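Glycosyl hydrolase family 88 (Pedobacter heparinus, PDB 3WIW) is an unsaturated glucuronyl hydrolase specific for heparin, probably removing the unsaturated uronic acid from the fragments that lyases release. Local coordinates at residues A243-T256 with F267-M279. Residues are numbered along the deposited sequence; the frame is centred on the assembly and turned at random.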
loop_
_atom_site.group_PDB
_atom_site.type_symbol
_atom_site.label_atom_id
_atom_site.label_comp_id
_atom_site.label_asym_id
_atom_site.label_seq_id
_atom_site.Cartn_x
_atom_site.Cartn_y
_atom_site.Cartn_z
ATOM N N ALA A 243 0.063 -0.586 18.212
ATOM C CA ALA A 243 -0.463 0.005 16.986
ATOM C C ALA A 243 0.691 0.197 15.998
ATOM O O ALA A 243 1.270 1.280 15.873
ATOM C CB ALA A 243 -1.208 1.316 17.275
ATOM N N TRP A 244 1.029 -0.889 15.318
ATOM C CA TRP A 244 2.064 -0.863 14.291
ATOM C C TRP A 244 1.657 0.167 13.235
ATOM O O TRP A 244 0.537 0.091 12.726
ATOM C CB TRP A 244 2.198 -2.283 13.715
ATOM C CG TRP A 244 3.056 -2.392 12.493
ATOM C CD1 TRP A 244 4.316 -1.901 12.313
ATOM C CD2 TRP A 244 2.694 -3.053 11.267
ATOM N NE1 TRP A 244 4.769 -2.239 11.047
ATOM C CE2 TRP A 244 3.782 -2.931 10.386
ATOM C CE3 TRP A 244 1.555 -3.759 10.838
ATOM C CZ2 TRP A 244 3.768 -3.475 9.091
ATOM C CZ3 TRP A 244 1.525 -4.266 9.546
ATOM C CH2 TRP A 244 2.627 -4.116 8.686
ATOM N N ALA A 245 2.512 1.141 12.910
ATOM C CA ALA A 245 2.020 2.303 12.145
ATOM C C ALA A 245 1.581 1.938 10.729
ATOM O O ALA A 245 0.501 2.377 10.285
ATOM C CB ALA A 245 3.049 3.419 12.112
ATOM N N ARG A 246 2.381 1.164 10.001
ATOM C CA ARG A 246 1.985 0.799 8.650
ATOM C C ARG A 246 0.699 -0.043 8.673
ATOM O O ARG A 246 -0.147 0.095 7.803
ATOM C CB ARG A 246 3.131 0.154 7.858
ATOM C CG ARG A 246 2.739 -0.119 6.410
ATOM C CD ARG A 246 3.945 -0.426 5.533
ATOM N NE ARG A 246 4.665 -1.647 5.904
ATOM C CZ ARG A 246 5.834 -1.668 6.556
ATOM N NH1 ARG A 246 6.407 -0.545 6.988
ATOM N NH2 ARG A 246 6.421 -2.832 6.822
ATOM N N GLY A 247 0.531 -0.865 9.697
ATOM C CA GLY A 247 -0.717 -1.592 9.861
ATOM C C GLY A 247 -1.911 -0.678 10.056
ATOM O O GLY A 247 -2.979 -0.929 9.488
ATOM N N GLN A 248 -1.752 0.367 10.866
ATOM C CA GLN A 248 -2.855 1.314 11.038
ATOM C C GLN A 248 -3.190 1.945 9.683
ATOM O O GLN A 248 -4.379 2.116 9.356
ATOM C CB GLN A 248 -2.514 2.419 12.045
ATOM C CG GLN A 248 -1.970 1.948 13.399
ATOM C CD GLN A 248 -2.782 0.793 14.001
ATOM O OE1 GLN A 248 -3.942 0.953 14.404
ATOM N NE2 GLN A 248 -2.158 -0.376 14.086
ATOM N N ALA A 249 -2.150 2.270 8.909
ATOM C CA ALA A 249 -2.302 2.857 7.579
ATOM C C ALA A 249 -3.028 1.891 6.633
ATOM O O ALA A 249 -3.949 2.309 5.926
ATOM C CB ALA A 249 -0.953 3.216 6.999
ATOM N N TRP A 250 -2.647 0.613 6.620
ATOM C CA TRP A 250 -3.335 -0.355 5.747
ATOM C C TRP A 250 -4.818 -0.430 6.110
ATOM O O TRP A 250 -5.661 -0.578 5.232
ATOM C CB TRP A 250 -2.759 -1.740 5.922
ATOM C CG TRP A 250 -1.350 -2.028 5.487
ATOM C CD1 TRP A 250 -0.513 -2.924 6.119
ATOM C CD2 TRP A 250 -0.638 -1.586 4.305
ATOM N NE1 TRP A 250 0.675 -3.019 5.448
ATOM C CE2 TRP A 250 0.622 -2.232 4.319
ATOM C CE3 TRP A 250 -0.922 -0.684 3.258
ATOM C CZ2 TRP A 250 1.586 -2.057 3.302
ATOM C CZ3 TRP A 250 0.051 -0.495 2.245
ATOM C CH2 TRP A 250 1.293 -1.180 2.289
ATOM N N GLY A 251 -5.157 -0.352 7.403
ATOM C CA GLY A 251 -6.549 -0.340 7.831
ATOM C C GLY A 251 -7.295 0.872 7.301
ATOM O O GLY A 251 -8.377 0.731 6.716
ATOM N N LEU A 252 -6.729 2.060 7.504
ATOM C CA LEU A 252 -7.360 3.281 7.008
ATOM C C LEU A 252 -7.608 3.184 5.496
ATOM O O LEU A 252 -8.713 3.451 5.001
ATOM C CB LEU A 252 -6.474 4.487 7.309
ATOM C CG LEU A 252 -6.993 5.812 6.761
ATOM C CD1 LEU A 252 -8.362 6.190 7.352
ATOM C CD2 LEU A 252 -5.958 6.924 6.998
ATOM N N TYR A 253 -6.557 2.832 4.765
ATOM C CA TYR A 253 -6.648 2.727 3.323
ATOM C C TYR A 253 -7.661 1.642 2.928
ATOM O O TYR A 253 -8.468 1.849 2.020
ATOM C CB TYR A 253 -5.272 2.415 2.775
ATOM C CG TYR A 253 -5.071 2.579 1.291
ATOM C CD1 TYR A 253 -5.707 1.730 0.377
ATOM C CD2 TYR A 253 -4.205 3.552 0.792
ATOM C CE1 TYR A 253 -5.471 1.831 -0.990
ATOM C CE2 TYR A 253 -3.970 3.671 -0.574
ATOM C CZ TYR A 253 -4.597 2.796 -1.457
ATOM O OH TYR A 253 -4.337 2.879 -2.805
ATOM N N GLY A 254 -7.590 0.486 3.592
ATOM C CA GLY A 254 -8.441 -0.656 3.282
ATOM C C GLY A 254 -9.917 -0.266 3.326
ATOM O O GLY A 254 -10.692 -0.695 2.457
ATOM N N TYR A 255 -10.319 0.533 4.317
ATOM C CA TYR A 255 -11.741 0.898 4.462
ATOM C C TYR A 255 -12.132 2.055 3.556
ATOM O O TYR A 255 -13.259 2.080 3.071
ATOM C CB TYR A 255 -12.160 1.082 5.946
ATOM C CG TYR A 255 -12.171 -0.287 6.561
ATOM C CD1 TYR A 255 -13.215 -1.161 6.276
ATOM C CD2 TYR A 255 -11.082 -0.771 7.282
ATOM C CE1 TYR A 255 -13.221 -2.457 6.746
ATOM C CE2 TYR A 255 -11.068 -2.071 7.750
ATOM C CZ TYR A 255 -12.136 -2.914 7.463
ATOM O OH TYR A 255 -12.091 -4.205 7.917
ATOM N N THR A 256 -11.201 2.976 3.297
ATOM C CA THR A 256 -11.438 4.040 2.332
ATOM C C THR A 256 -11.668 3.436 0.938
ATOM O O THR A 256 -12.646 3.762 0.251
ATOM C CB THR A 256 -10.268 5.033 2.349
ATOM O OG1 THR A 256 -10.161 5.598 3.666
ATOM C CG2 THR A 256 -10.506 6.122 1.338
ATOM N N PHE A 267 -18.254 1.006 5.846
ATOM C CA PHE A 267 -16.827 1.130 5.605
ATOM C C PHE A 267 -16.330 2.572 5.736
ATOM O O PHE A 267 -15.251 2.809 6.271
ATOM C CB PHE A 267 -16.475 0.570 4.231
ATOM C CG PHE A 267 -16.722 -0.906 4.080
ATOM C CD1 PHE A 267 -16.588 -1.788 5.154
ATOM C CD2 PHE A 267 -17.075 -1.422 2.836
ATOM C CE1 PHE A 267 -16.795 -3.166 4.964
ATOM C CE2 PHE A 267 -17.303 -2.780 2.658
ATOM C CZ PHE A 267 -17.154 -3.652 3.715
ATOM N N ILE A 268 -17.091 3.546 5.236
ATOM C CA ILE A 268 -16.659 4.939 5.367
ATOM C C ILE A 268 -16.727 5.391 6.832
ATOM O O ILE A 268 -15.854 6.124 7.314
ATOM C CB ILE A 268 -17.410 5.912 4.406
ATOM C CG1 ILE A 268 -16.682 7.256 4.313
ATOM C CG2 ILE A 268 -18.845 6.134 4.835
ATOM C CD1 ILE A 268 -17.332 8.210 3.311
ATOM N N GLU A 269 -17.752 4.943 7.549
ATOM C CA GLU A 269 -17.840 5.252 8.973
ATOM C C GLU A 269 -16.618 4.695 9.687
ATOM O O GLU A 269 -15.994 5.373 10.502
ATOM C CB GLU A 269 -19.114 4.668 9.580
ATOM C CG GLU A 269 -20.401 5.286 9.039
ATOM C CD GLU A 269 -21.644 4.434 9.303
ATOM O OE1 GLU A 269 -21.509 3.303 9.827
ATOM O OE2 GLU A 269 -22.757 4.900 8.984
ATOM N N HIS A 270 -16.252 3.460 9.367
ATOM C CA HIS A 270 -15.088 2.848 10.005
ATOM C C HIS A 270 -13.809 3.598 9.630
ATOM O O HIS A 270 -12.964 3.879 10.497
ATOM C CB HIS A 270 -15.004 1.373 9.660
ATOM C CG HIS A 270 -14.131 0.588 10.582
ATOM N ND1 HIS A 270 -14.408 0.443 11.928
ATOM C CD2 HIS A 270 -12.995 -0.106 10.351
ATOM C CE1 HIS A 270 -13.477 -0.311 12.483
ATOM N NE2 HIS A 270 -12.598 -0.642 11.550
ATOM N N ALA A 271 -13.684 3.978 8.364
ATOM C CA ALA A 271 -12.547 4.768 7.919
ATOM C C ALA A 271 -12.403 6.079 8.701
ATOM O O ALA A 271 -11.284 6.464 9.080
ATOM C CB ALA A 271 -12.598 5.032 6.424
ATOM N N GLU A 272 -13.519 6.757 8.953
ATOM C CA GLU A 272 -13.444 8.003 9.698
ATOM C C GLU A 272 -13.027 7.775 11.146
ATOM O O GLU A 272 -12.292 8.593 11.701
ATOM C CB GLU A 272 -14.757 8.793 9.612
ATOM C CG GLU A 272 -15.025 9.333 8.213
ATOM C CD GLU A 272 -15.970 10.518 8.233
ATOM O OE1 GLU A 272 -17.167 10.304 7.953
ATOM O OE2 GLU A 272 -15.514 11.655 8.547
ATOM N N HIS A 273 -13.485 6.680 11.752
ATOM C CA HIS A 273 -13.052 6.354 13.124
ATOM C C HIS A 273 -11.550 6.074 13.171
ATOM O O HIS A 273 -10.842 6.570 14.060
ATOM C CB HIS A 273 -13.819 5.158 13.710
ATOM C CG HIS A 273 -15.263 5.431 13.992
ATOM N ND1 HIS A 273 -15.686 6.506 14.744
ATOM C CD2 HIS A 273 -16.387 4.749 13.649
ATOM C CE1 HIS A 273 -17.002 6.487 14.837
ATOM N NE2 HIS A 273 -17.451 5.432 14.178
ATOM N N ILE A 274 -11.055 5.307 12.208
ATOM C CA ILE A 274 -9.627 5.050 12.112
ATOM C C ILE A 274 -8.855 6.358 11.898
ATOM O O ILE A 274 -7.856 6.618 12.576
ATOM C CB ILE A 274 -9.310 4.048 10.984
ATOM C CG1 ILE A 274 -9.905 2.668 11.297
ATOM C CG2 ILE A 274 -7.782 3.937 10.791
ATOM C CD1 ILE A 274 -9.872 1.738 10.075
ATOM N N ALA A 275 -9.364 7.213 11.015
ATOM C CA ALA A 275 -8.678 8.457 10.692
ATOM C C ALA A 275 -8.526 9.315 11.942
ATOM O O ALA A 275 -7.477 9.921 12.170
ATOM C CB ALA A 275 -9.431 9.225 9.614
ATOM N N ALA A 276 -9.568 9.389 12.760
ATOM C CA ALA A 276 -9.496 10.148 14.006
ATOM C C ALA A 276 -8.486 9.561 14.992
ATOM O O ALA A 276 -7.721 10.305 15.607
ATOM C CB ALA A 276 -10.887 10.265 14.642
ATOM N N PHE A 277 -8.476 8.239 15.143
ATOM C CA PHE A 277 -7.492 7.579 15.989
ATOM C C PHE A 277 -6.063 7.951 15.566
ATOM O O PHE A 277 -5.224 8.287 16.410
ATOM C CB PHE A 277 -7.685 6.055 15.969
ATOM C CG PHE A 277 -6.550 5.301 16.622
ATOM C CD1 PHE A 277 -6.406 5.275 18.017
ATOM C CD2 PHE A 277 -5.592 4.658 15.841
ATOM C CE1 PHE A 277 -5.328 4.606 18.603
ATOM C CE2 PHE A 277 -4.515 3.987 16.437
ATOM C CZ PHE A 277 -4.389 3.970 17.815
ATOM N N ILE A 278 -5.802 7.943 14.259
ATOM C CA ILE A 278 -4.485 8.266 13.714
ATOM C C ILE A 278 -4.165 9.764 13.846
ATOM O O ILE A 278 -3.125 10.147 14.407
ATOM C CB ILE A 278 -4.378 7.810 12.242
ATOM C CG1 ILE A 278 -4.354 6.275 12.169
ATOM C CG2 ILE A 278 -3.135 8.400 11.600
ATOM C CD1 ILE A 278 -4.475 5.704 10.754
ATOM N N MET A 279 -5.076 10.611 13.386
ATOM C CA MET A 279 -4.794 12.039 13.298
ATOM C C MET A 279 -4.674 12.693 14.671
ATOM O O MET A 279 -3.892 13.619 14.863
ATOM C CB MET A 279 -5.879 12.741 12.478
ATOM C CG MET A 279 -5.839 12.352 10.996
ATOM S SD MET A 279 -7.314 12.857 10.081
ATOM C CE MET A 279 -7.211 14.632 10.214
#
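Tyr255 and Leu252 plug into the helix 267-279 as knobs into holes, pairing two consecutive antiparallel helices of the alpha6/alpha6 barrel whose segment axes approach to 8.2 Å at a crossing angle of -153°. The Tyr255 ring is gripped by two aromatic neighbours: His270 brings its edge over one face in a T-shaped pair, CD2 lying 3.7 Å from Tyr255 CD2, while Phe267 CD1 sits at the tyrosine's edge, 3.6 Å from Tyr255 CD1. Replacing Tyr255 by an alanine would probably open a gap between the His270 and Phe267 rings and leave Ala202 O, on the helix 192-208, without the hydroxyl that bonds to it. Leu252, its CG turned anti to the backbone N (chi1 176°), sends CD1 across to within 3.4 Å of Ala271 O and 3.9 Å of Ala275 CB. The return knob is Ile274, with CG2 against Leu252 CB and CD1 over the backbone of Gly251. The other side of the helix 245-256 carries Trp250 and, nearer its start, Arg246, both predicted to bind substrate, so the pairing backs a wall of the probable active site. Toward that start, Ile278 CD1 packs 4.0 Å from Gln248 CB. Gln248 OE1 takes a hydrogen bond from Ser216 N, and its NE2 reaches back to Trp244 O at 3.1 Å, an oxygen that Gln248 N also engages.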